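Local coordinates for probable glutathione S-transferase (Bordetella bronchiseptica RB50, PDB 3H1N), which is probably a glutathione S-transferase, which would conjugate the thiol of glutathione to electrophilic substrates, at residues B[22-33]-B[73-81]; B[35-44]-B[181-191]. All blocks are in the same frame, centred on the assembly; numbering follows the deposited sequence.

Contact 1. Residues B[22-33]-B[73-81]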
loop_
_atom_site.group_PDB
_atom_site.type_symbol
_atom_site.label_atom_id
_atom_site.label_comp_id
_atom_site.label_asym_id
_atom_site.label_seq_id
_atom_site.Cartn_x
_atom_site.Cartn_y
_atom_site.Cartn_z
ATOM N N TYR B 22 6.184 22.952 -4.434
ATOM C CA TYR B 22 5.465 22.061 -3.525
ATOM C C TYR B 22 6.293 21.916 -2.252
ATOM O O TYR B 22 7.526 22.039 -2.296
ATOM C CB TYR B 22 5.314 20.685 -4.163
ATOM C CG TYR B 22 4.434 20.605 -5.392
ATOM C CD1 TYR B 22 4.509 19.501 -6.238
ATOM C CD2 TYR B 22 3.523 21.619 -5.707
ATOM C CE1 TYR B 22 3.674 19.386 -7.360
ATOM C CE2 TYR B 22 2.701 21.529 -6.832
ATOM C CZ TYR B 22 2.787 20.405 -7.654
ATOM O OH TYR B 22 1.971 20.304 -8.757
ATOM N N ASP B 23 5.642 21.658 -1.122
ATOM C CA ASP B 23 6.381 21.364 0.107
ATOM C C ASP B 23 6.377 19.861 0.408
ATOM O O ASP B 23 5.322 19.274 0.711
ATOM C CB ASP B 23 5.808 22.129 1.309
ATOM C CG ASP B 23 6.078 23.622 1.253
ATOM O OD1 ASP B 23 7.123 24.060 0.731
ATOM O OD2 ASP B 23 5.231 24.372 1.766
ATOM N N LEU B 24 7.553 19.252 0.330
ATOM C CA LEU B 24 7.728 17.847 0.711
ATOM C C LEU B 24 8.135 17.783 2.170
ATOM O O LEU B 24 9.106 18.428 2.571
ATOM C CB LEU B 24 8.795 17.163 -0.153
ATOM C CG LEU B 24 9.167 15.715 0.204
ATOM C CD1 LEU B 24 7.931 14.799 0.114
ATOM C CD2 LEU B 24 10.337 15.197 -0.670
ATOM N N TRP B 25 7.374 17.022 2.958
ATOM C CA TRP B 25 7.684 16.819 4.368
ATOM C C TRP B 25 8.048 15.348 4.613
ATOM O O TRP B 25 7.185 14.460 4.530
ATOM C CB TRP B 25 6.492 17.211 5.246
ATOM C CG TRP B 25 6.254 18.689 5.328
ATOM C CD1 TRP B 25 5.406 19.425 4.555
ATOM C CD2 TRP B 25 6.895 19.617 6.221
ATOM N NE1 TRP B 25 5.460 20.752 4.925
ATOM C CE2 TRP B 25 6.364 20.897 5.945
ATOM C CE3 TRP B 25 7.863 19.487 7.228
ATOM C CZ2 TRP B 25 6.768 22.047 6.639
ATOM C CZ3 TRP B 25 8.261 20.633 7.930
ATOM C CH2 TRP B 25 7.706 21.890 7.633
ATOM N N TYR B 26 9.334 15.100 4.873
ATOM C CA TYR B 26 9.816 13.761 5.228
ATOM C C TYR B 26 11.044 13.839 6.133
ATOM O O TYR B 26 11.825 14.794 6.033
ATOM C CB TYR B 26 10.128 12.900 3.980
ATOM C CG TYR B 26 10.409 11.470 4.374
ATOM C CD1 TYR B 26 9.383 10.666 4.873
ATOM C CD2 TYR B 26 11.705 10.938 4.324
ATOM C CE1 TYR B 26 9.621 9.360 5.297
ATOM C CE2 TYR B 26 11.955 9.617 4.749
ATOM C CZ TYR B 26 10.902 8.844 5.234
ATOM O OH TYR B 26 11.095 7.546 5.649
ATOM N N TRP B 27 11.211 12.825 6.992
ATOM C CA TRP B 27 12.361 12.721 7.913
ATOM C C TRP B 27 13.684 13.039 7.225
ATOM O O TRP B 27 13.928 12.587 6.106
ATOM C CB TRP B 27 12.444 11.314 8.532
ATOM C CG TRP B 27 11.162 10.890 9.202
ATOM C CD1 TRP B 27 10.279 9.952 8.762
ATOM C CD2 TRP B 27 10.632 11.411 10.424
ATOM N NE1 TRP B 27 9.207 9.861 9.642
ATOM C CE2 TRP B 27 9.409 10.746 10.669
ATOM C CE3 TRP B 27 11.071 12.377 11.339
ATOM C CZ2 TRP B 27 8.620 11.021 11.789
ATOM C CZ3 TRP B 27 10.284 12.646 12.457
ATOM C CH2 TRP B 27 9.070 11.966 12.666
ATOM N N ASP B 28 14.526 13.815 7.895
ATOM C CA ASP B 28 15.900 14.050 7.451
ATOM C C ASP B 28 16.736 12.847 7.891
ATOM O O ASP B 28 16.294 12.070 8.735
ATOM C CB ASP B 28 16.435 15.341 8.090
ATOM C CG ASP B 28 17.699 15.888 7.403
ATOM O OD1 ASP B 28 18.197 15.298 6.422
ATOM O OD2 ASP B 28 18.202 16.934 7.854
ATOM N N GLY B 29 17.930 12.688 7.322
ATOM C CA GLY B 29 18.886 11.685 7.812
ATOM C C GLY B 29 18.997 10.383 7.032
ATOM O O GLY B 29 20.084 9.818 6.933
ATOM N N ILE B 30 17.871 9.908 6.499
ATOM C CA ILE B 30 17.781 8.659 5.737
ATOM C C ILE B 30 17.051 8.955 4.410
ATOM O O ILE B 30 16.240 9.893 4.363
ATOM C CB ILE B 30 16.986 7.575 6.541
ATOM C CG1 ILE B 30 15.574 8.080 6.882
ATOM C CG2 ILE B 30 17.751 7.183 7.804
ATOM C CD1 ILE B 30 14.545 7.008 7.312
ATOM N N PRO B 31 17.326 8.170 3.334
ATOM C CA PRO B 31 16.527 8.371 2.118
ATOM C C PRO B 31 15.074 7.974 2.398
ATOM O O PRO B 31 14.155 8.724 2.060
ATOM C CB PRO B 31 17.181 7.439 1.095
ATOM C CG PRO B 31 18.590 7.230 1.605
ATOM C CD PRO B 31 18.454 7.243 3.104
ATOM N N GLY B 32 14.886 6.822 3.037
ATOM C CA GLY B 32 13.545 6.376 3.494
ATOM C C GLY B 32 12.445 6.361 2.437
ATOM O O GLY B 32 12.714 6.217 1.248
ATOM N N ARG B 33 11.193 6.498 2.874
ATOM C CA ARG B 33 10.042 6.530 1.968
ATOM C C ARG B 33 10.015 7.802 1.121
ATOM O O ARG B 33 9.471 7.816 0.003
ATOM C CB ARG B 33 8.734 6.424 2.768
ATOM C CG ARG B 33 8.686 5.257 3.742
ATOM C CD ARG B 33 7.341 5.161 4.457
ATOM N NE ARG B 33 7.250 3.969 5.304
ATOM C CZ ARG B 33 6.342 3.804 6.269
ATOM N NH1 ARG B 33 5.464 4.761 6.523
ATOM N NH2 ARG B 33 6.320 2.688 6.993
ATOM N N ALA B 73 1.269 9.584 8.626
ATOM C CA ALA B 73 2.710 9.620 8.860
ATOM C C ALA B 73 3.364 10.241 7.649
ATOM O O ALA B 73 2.743 10.320 6.592
ATOM C CB ALA B 73 3.252 8.207 9.066
ATOM N N PRO B 74 4.628 10.681 7.794
ATOM C CA PRO B 74 5.422 11.126 6.650
ATOM C C PRO B 74 5.706 9.953 5.715
ATOM O O PRO B 74 5.760 8.814 6.170
ATOM C CB PRO B 74 6.728 11.603 7.293
ATOM C CG PRO B 74 6.386 11.940 8.687
ATOM C CD PRO B 74 5.341 10.910 9.070
ATOM N N PRO B 75 5.920 10.221 4.413
ATOM C CA PRO B 75 5.957 11.543 3.776
ATOM C C PRO B 75 4.580 12.115 3.462
ATOM O O PRO B 75 3.609 11.371 3.306
ATOM C CB PRO B 75 6.697 11.278 2.474
ATOM C CG PRO B 75 6.304 9.838 2.121
ATOM C CD PRO B 75 6.249 9.136 3.463
ATOM N N TYR B 76 4.512 13.440 3.393
ATOM C CA TYR B 76 3.355 14.126 2.840
ATOM C C TYR B 76 3.806 15.318 1.991
ATOM O O TYR B 76 4.934 15.832 2.131
ATOM C CB TYR B 76 2.307 14.491 3.916
ATOM C CG TYR B 76 2.809 15.425 5.000
ATOM C CD1 TYR B 76 3.494 14.927 6.112
ATOM C CD2 TYR B 76 2.580 16.794 4.922
ATOM C CE1 TYR B 76 3.961 15.788 7.128
ATOM C CE2 TYR B 76 3.036 17.667 5.920
ATOM C CZ TYR B 76 3.732 17.153 7.022
ATOM O OH TYR B 76 4.203 18.007 7.996
ATOM N N LEU B 77 2.974 15.672 1.047
ATOM C CA LEU B 77 3.222 16.700 0.079
ATOM C C LEU B 77 2.116 17.730 0.152
ATOM O O LEU B 77 0.979 17.426 0.043
ATOM C CB LEU B 77 3.288 16.112 -1.330
ATOM C CG LEU B 77 3.807 17.013 -2.438
ATOM C CD1 LEU B 77 5.248 17.137 -2.395
ATOM C CD2 LEU B 77 3.341 16.667 -3.764
ATOM N N VAL B 78 2.505 18.951 0.369
ATOM C CA VAL B 78 1.573 20.070 0.341
ATOM C C VAL B 78 1.711 20.748 -1.025
ATOM O O VAL B 78 2.754 21.323 -1.349
ATOM C CB VAL B 78 1.814 21.058 1.505
ATOM C CG1 VAL B 78 0.656 22.049 1.608
ATOM C CG2 VAL B 78 1.948 20.283 2.834
ATOM N N ALA B 79 0.656 20.623 -1.826
ATOM C CA ALA B 79 0.679 20.986 -3.246
ATOM C C ALA B 79 -0.699 21.470 -3.629
ATOM O O ALA B 79 -1.687 20.787 -3.351
ATOM C CB ALA B 79 1.035 19.769 -4.094
ATOM N N ASP B 80 -0.771 22.645 -4.252
ATOM C CA ASP B 80 -2.004 23.089 -4.903
ATOM C C ASP B 80 -3.203 23.023 -3.948
ATOM O O ASP B 80 -4.297 22.577 -4.329
ATOM C CB ASP B 80 -2.258 22.221 -6.152
ATOM C CG ASP B 80 -1.213 22.432 -7.245
ATOM O OD1 ASP B 80 -0.860 21.455 -7.949
ATOM O OD2 ASP B 80 -0.744 23.578 -7.400
ATOM N N GLY B 81 -2.982 23.433 -2.699
ATOM C CA GLY B 81 -4.050 23.506 -1.709
ATOM C C GLY B 81 -4.367 22.201 -0.998
ATOM O O GLY B 81 -5.212 22.163 -0.117
HETATM O O HOH W 1 7.245 7.838 8.206
HETATM O O HOH W 2 4.246 6.684 5.215
#
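Asp23 and Trp25 pair with Val78 and Tyr76 as antiparallel hydrogen-bonded pairs, with Leu24 and Leu77 forming the non-hydrogen-bonded pair between them. Four amide-to-carbonyl hydrogen bonds join the strands, including Trp25 N to Tyr76 O at 2.8 Å.

Aromatic rings carry most of the side-chain contact, with Trp25 and Tyr76 on one face of the sheet. These two point the same way, their planes only 13° apart but slid so far that the rings barely overlap. Trp25 CB instead sits over the Tyr76 ring, 3.4 Å from its centroid, in a CH-pi contact, and Trp25 CD1 lies 3.3 Å from Tyr76 CE2. The chi1 of Tyr76 (61°) places its ring beneath Trp25 CB, with its OH over one face of the indole. At the strand end, the methyl of Ala79 covers one face of the Tyr22 ring, with CB 3.5 Å from CD2.

The prolines engage the other end. Tyr26 runs alongside Pro75, CD1 to CB 3.7 Å, while Pro74 CG approaches Trp27 NE1 to 3.6 Å. The peptide bond before Pro75 is cis, as at the start of this strand in the thioredoxin-like domain of glutathione transferases.

Two waters donate to Pro74 O; one accepts from Trp27 NE1 and the other from Arg33 NH1, so both side chains are linked to that carbonyl.

Strand 22-25 has strand 48-50 on its other edge, and strand 76-79 has strand 82-85 antiparallel on its other edge. Helix 59-65 packs on Trp25 and Tyr76, whose OH bonds to Asp62, whereas helix 87-97 lies against Tyr22 and Pro75.

Contact 2. Residues B[35-44]-B[181-191]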
loop_
_atom_site.group_PDB
_atom_site.type_symbol
_atom_site.label_atom_id
_atom_site.label_comp_id
_atom_site.label_asym_id
_atom_site.label_seq_id
_atom_site.Cartn_x
_atom_site.Cartn_y
_atom_site.Cartn_z
ATOM N N GLU B 35 12.346 9.255 -0.385
ATOM C CA GLU B 35 13.173 9.117 -1.575
ATOM C C GLU B 35 12.392 8.776 -2.840
ATOM O O GLU B 35 12.752 9.245 -3.915
ATOM C CB GLU B 35 14.302 8.107 -1.346
ATOM C CG GLU B 35 15.456 8.217 -2.338
ATOM C CD GLU B 35 16.177 9.565 -2.296
ATOM O OE1 GLU B 35 16.032 10.335 -1.318
ATOM O OE2 GLU B 35 16.897 9.858 -3.262
ATOM N N PHE B 36 11.319 7.992 -2.723
ATOM C CA PHE B 36 10.507 7.671 -3.901
ATOM C C PHE B 36 9.865 8.940 -4.481
ATOM O O PHE B 36 9.816 9.137 -5.704
ATOM C CB PHE B 36 9.448 6.618 -3.578
ATOM C CG PHE B 36 10.017 5.271 -3.207
ATOM C CD1 PHE B 36 10.400 4.359 -4.198
ATOM C CD2 PHE B 36 10.156 4.906 -1.866
ATOM C CE1 PHE B 36 10.914 3.108 -3.853
ATOM C CE2 PHE B 36 10.684 3.653 -1.509
ATOM C CZ PHE B 36 11.065 2.756 -2.507
ATOM N N VAL B 37 9.427 9.825 -3.597
ATOM C CA VAL B 37 8.812 11.084 -4.017
ATOM C C VAL B 37 9.870 12.035 -4.581
ATOM O O VAL B 37 9.667 12.647 -5.647
ATOM C CB VAL B 37 8.011 11.733 -2.861
ATOM C CG1 VAL B 37 7.410 13.074 -3.299
ATOM C CG2 VAL B 37 6.924 10.797 -2.393
ATOM N N ARG B 38 11.002 12.118 -3.881
ATOM C CA ARG B 38 12.095 13.020 -4.225
ATOM C C ARG B 38 12.653 12.696 -5.614
ATOM O O ARG B 38 12.944 13.609 -6.392
ATOM C CB ARG B 38 13.201 12.908 -3.157
ATOM C CG ARG B 38 14.189 14.051 -3.088
ATOM C CD ARG B 38 14.680 14.298 -1.645
ATOM N NE ARG B 38 14.843 13.039 -0.941
ATOM C CZ ARG B 38 14.292 12.730 0.231
ATOM N NH1 ARG B 38 14.500 11.527 0.740
ATOM N NH2 ARG B 38 13.586 13.621 0.914
ATOM N N LEU B 39 12.800 11.404 -5.931
ATOM C CA LEU B 39 13.264 11.009 -7.272
ATOM C C LEU B 39 12.330 11.502 -8.382
ATOM O O LEU B 39 12.774 12.024 -9.387
ATOM C CB LEU B 39 13.462 9.486 -7.373
ATOM C CG LEU B 39 14.705 8.919 -6.678
ATOM C CD1 LEU B 39 14.583 7.414 -6.535
ATOM C CD2 LEU B 39 15.987 9.289 -7.430
ATOM N N ALA B 40 11.026 11.339 -8.188
ATOM C CA ALA B 40 10.056 11.787 -9.180
ATOM C C ALA B 40 10.052 13.302 -9.381
ATOM O O ALA B 40 9.967 13.775 -10.518
ATOM C CB ALA B 40 8.659 11.289 -8.803
ATOM N N LEU B 41 10.129 14.063 -8.285
ATOM C CA LEU B 41 10.103 15.529 -8.354
ATOM C C LEU B 41 11.371 16.012 -9.025
ATOM O O LEU B 41 11.340 16.930 -9.856
ATOM C CB LEU B 41 10.000 16.160 -6.962
ATOM C CG LEU B 41 8.718 15.900 -6.165
ATOM C CD1 LEU B 41 8.936 16.272 -4.685
ATOM C CD2 LEU B 41 7.545 16.670 -6.794
ATOM N N GLU B 42 12.483 15.375 -8.668
ATOM C CA GLU B 42 13.786 15.739 -9.247
ATOM C C GLU B 42 13.860 15.434 -10.751
ATOM O O GLU B 42 14.219 16.308 -11.557
ATOM C CB GLU B 42 14.919 15.041 -8.482
ATOM C CG GLU B 42 15.145 15.553 -7.035
ATOM C CD GLU B 42 16.027 16.803 -6.934
ATOM O OE1 GLU B 42 16.128 17.381 -5.827
ATOM O OE2 GLU B 42 16.617 17.213 -7.942
ATOM N N ALA B 43 13.532 14.202 -11.128
ATOM C CA ALA B 43 13.593 13.775 -12.531
ATOM C C ALA B 43 12.540 14.480 -13.393
ATOM O O ALA B 43 12.813 14.835 -14.536
ATOM C CB ALA B 43 13.472 12.258 -12.647
ATOM N N GLY B 44 11.363 14.719 -12.823
ATOM C CA GLY B 44 10.307 15.458 -13.515
ATOM C C GLY B 44 10.494 16.970 -13.532
ATOM O O GLY B 44 9.703 17.679 -14.147
ATOM N N TRP B 181 10.057 6.781 -19.288
ATOM C CA TRP B 181 9.977 6.374 -17.874
ATOM C C TRP B 181 8.720 6.923 -17.209
ATOM O O TRP B 181 8.240 7.998 -17.574
ATOM C CB TRP B 181 11.227 6.762 -17.056
ATOM C CG TRP B 181 11.543 8.258 -16.968
ATOM C CD1 TRP B 181 12.433 8.949 -17.746
ATOM C CD2 TRP B 181 10.993 9.216 -16.044
ATOM N NE1 TRP B 181 12.463 10.276 -17.369
ATOM C CE2 TRP B 181 11.591 10.467 -16.331
ATOM C CE3 TRP B 181 10.050 9.140 -15.008
ATOM C CZ2 TRP B 181 11.272 11.641 -15.619
ATOM C CZ3 TRP B 181 9.734 10.304 -14.297
ATOM C CH2 TRP B 181 10.341 11.536 -14.606
ATOM N N SER B 182 8.198 6.148 -16.260
ATOM C CA SER B 182 7.113 6.559 -15.373
ATOM C C SER B 182 7.674 6.600 -13.952
ATOM O O SER B 182 8.805 6.160 -13.717
ATOM C CB SER B 182 5.962 5.552 -15.436
ATOM O OG SER B 182 6.318 4.358 -14.747
ATOM N N TYR B 183 6.898 7.100 -12.985
ATOM C CA TYR B 183 7.424 7.132 -11.621
ATOM C C TYR B 183 7.694 5.737 -11.033
ATOM O O TYR B 183 8.574 5.593 -10.188
ATOM C CB TYR B 183 6.559 7.974 -10.698
ATOM C CG TYR B 183 5.159 7.473 -10.470
ATOM C CD1 TYR B 183 4.908 6.416 -9.593
ATOM C CD2 TYR B 183 4.069 8.107 -11.066
ATOM C CE1 TYR B 183 3.600 5.976 -9.345
ATOM C CE2 TYR B 183 2.761 7.681 -10.819
ATOM C CZ TYR B 183 2.534 6.611 -9.965
ATOM O OH TYR B 183 1.235 6.188 -9.699
ATOM N N ALA B 184 6.948 4.725 -11.489
ATOM C CA ALA B 184 7.186 3.343 -11.070
ATOM C C ALA B 184 8.562 2.823 -11.541
ATOM O O ALA B 184 9.210 2.035 -10.835
ATOM C CB ALA B 184 6.069 2.436 -11.552
ATOM N N ASP B 185 9.007 3.270 -12.713
ATOM C CA ASP B 185 10.363 2.946 -13.175
ATOM C C ASP B 185 11.433 3.521 -12.245
ATOM O O ASP B 185 12.432 2.840 -11.944
ATOM C CB ASP B 185 10.607 3.406 -14.621
ATOM C CG ASP B 185 9.653 2.769 -15.604
ATOM O OD1 ASP B 185 9.863 1.600 -15.979
ATOM O OD2 ASP B 185 8.695 3.452 -16.021
ATOM N N LEU B 186 11.237 4.768 -11.795
ATOM C CA LEU B 186 12.184 5.381 -10.845
ATOM C C LEU B 186 12.177 4.654 -9.505
ATOM O O LEU B 186 13.224 4.400 -8.911
ATOM C CB LEU B 186 11.872 6.861 -10.627
ATOM C CG LEU B 186 11.777 7.770 -11.847
ATOM C CD1 LEU B 186 11.560 9.203 -11.366
ATOM C CD2 LEU B 186 13.035 7.675 -12.746
ATOM N N SER B 187 10.987 4.309 -9.042
ATOM C CA SER B 187 10.834 3.571 -7.797
ATOM C C SER B 187 11.504 2.200 -7.884
ATOM O O SER B 187 12.101 1.728 -6.907
ATOM C CB SER B 187 9.346 3.422 -7.480
ATOM O OG SER B 187 8.771 4.705 -7.229
ATOM N N LEU B 188 11.410 1.568 -9.053
ATOM C CA LEU B 188 11.952 0.222 -9.237
ATOM C C LEU B 188 13.474 0.291 -9.181
ATOM O O LEU B 188 14.137 -0.544 -8.528
ATOM C CB LEU B 188 11.459 -0.408 -10.553
ATOM C CG LEU B 188 11.885 -1.868 -10.862
ATOM C CD1 LEU B 188 11.545 -2.842 -9.706
ATOM C CD2 LEU B 188 11.272 -2.356 -12.173
ATOM N N TYR B 189 14.027 1.306 -9.831
ATOM C CA TYR B 189 15.461 1.559 -9.729
ATOM C C TYR B 189 15.856 1.709 -8.252
ATOM O O TYR B 189 16.849 1.115 -7.798
ATOM C CB TYR B 189 15.877 2.799 -10.559
ATOM C CG TYR B 189 17.019 3.582 -9.943
ATOM C CD1 TYR B 189 18.352 3.301 -10.263
ATOM C CD2 TYR B 189 16.764 4.610 -9.035
ATOM C CE1 TYR B 189 19.379 4.004 -9.673
ATOM C CE2 TYR B 189 17.778 5.300 -8.438
ATOM C CZ TYR B 189 19.073 5.007 -8.757
ATOM O OH TYR B 189 20.068 5.721 -8.151
ATOM N N HIS B 190 15.064 2.477 -7.494
ATOM C CA HIS B 190 15.438 2.759 -6.117
ATOM C C HIS B 190 15.371 1.533 -5.206
ATOM O O HIS B 190 16.261 1.334 -4.373
ATOM C CB HIS B 190 14.651 3.931 -5.502
ATOM C CG HIS B 190 15.122 4.288 -4.122
ATOM N ND1 HIS B 190 16.361 4.841 -3.884
ATOM C CD2 HIS B 190 14.548 4.112 -2.907
ATOM C CE1 HIS B 190 16.521 5.020 -2.583
ATOM N NE2 HIS B 190 15.428 4.591 -1.968
ATOM N N VAL B 191 14.328 0.721 -5.350
ATOM C CA VAL B 191 14.226 -0.491 -4.541
ATOM C C VAL B 191 15.395 -1.469 -4.849
ATOM O O VAL B 191 15.921 -2.136 -3.940
ATOM C CB VAL B 191 12.796 -1.131 -4.611
ATOM C CG1 VAL B 191 12.566 -1.908 -5.931
ATOM C CG2 VAL B 191 12.564 -2.015 -3.400
HETATM O O HOH W 3 9.355 7.792 -8.263
#
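His190 meets Phe36 with its edge and Glu35 with one face. The first is a T-shaped stack on the face of Phe36, the planes 89° apart and His190 CD2 3.8 Å from Phe36 CZ. Glu35 CG covers one face of the imidazole, 3.4 Å from CE1, in a CH-pi contact. Leu39 CD1 closes on His190 CB at 3.6 Å, so the histidine meets three side chains of the same helix.

Further along, Leu186 CD1 fits among Leu39 O, Ala40 CA and the methyl of Ala43. Trp181 then reaches Ala43 with CZ2, 3.7 Å from CB, and its rim also meets the backbone at Gly44. The axes of segments 35-43 and 183-191 come within 9.3 Å at 129°.

Second-shell bonds fix these groups. In Glu35, chi1 (-161°, CG opposite the backbone N) puts CG over the imidazole, and the bend at chi2 turns the carboxylate to Arg38, which grips OE1 with both NE and NH1; OE2 bonds to Tyr229. Ser187 lies at the edge of the Phe36 ring, and its hydroxyl donates to Tyr183 O and has Gln115 as a further partner. A water donates to both Phe36 O (2.9 Å) and Tyr183 O, bridging the two helices. Ser182 and Asp185 form a capping box at the start of helix 183-198, the local N-capping motif recurrent in the C-terminal domain of glutathione transferases.

Helix 105-127 lies against Phe36, Tyr183 and Val191, helix 211-221 packs on Leu186 and Tyr189, and helix 224-230 places Tyr229 beside Leu39. The contact thus joins the first helix of the thioredoxin-like domain to the helical domain.

Contact 1 pairs the two central strands of the sheet of the thioredoxin-like domain, and contact 2 seats the helix following its first strand against the helical domain. Their centres are 14 Å apart, and the loop 26-33 leads from strand 22-25 into helix 34-43. Leu24 CD1 packs on Val37 CG1 at 3.9 Å, and Tyr22 CD1 lies 4.2 Å from Leu41 CD2; the helix therefore rests on the sheet with one side and on helix 183-198 with another. In glutathione transferases, the segment before the cis-proline and the start of this helix border the glutathione site, so Pro74 and Arg33 probably lie near it.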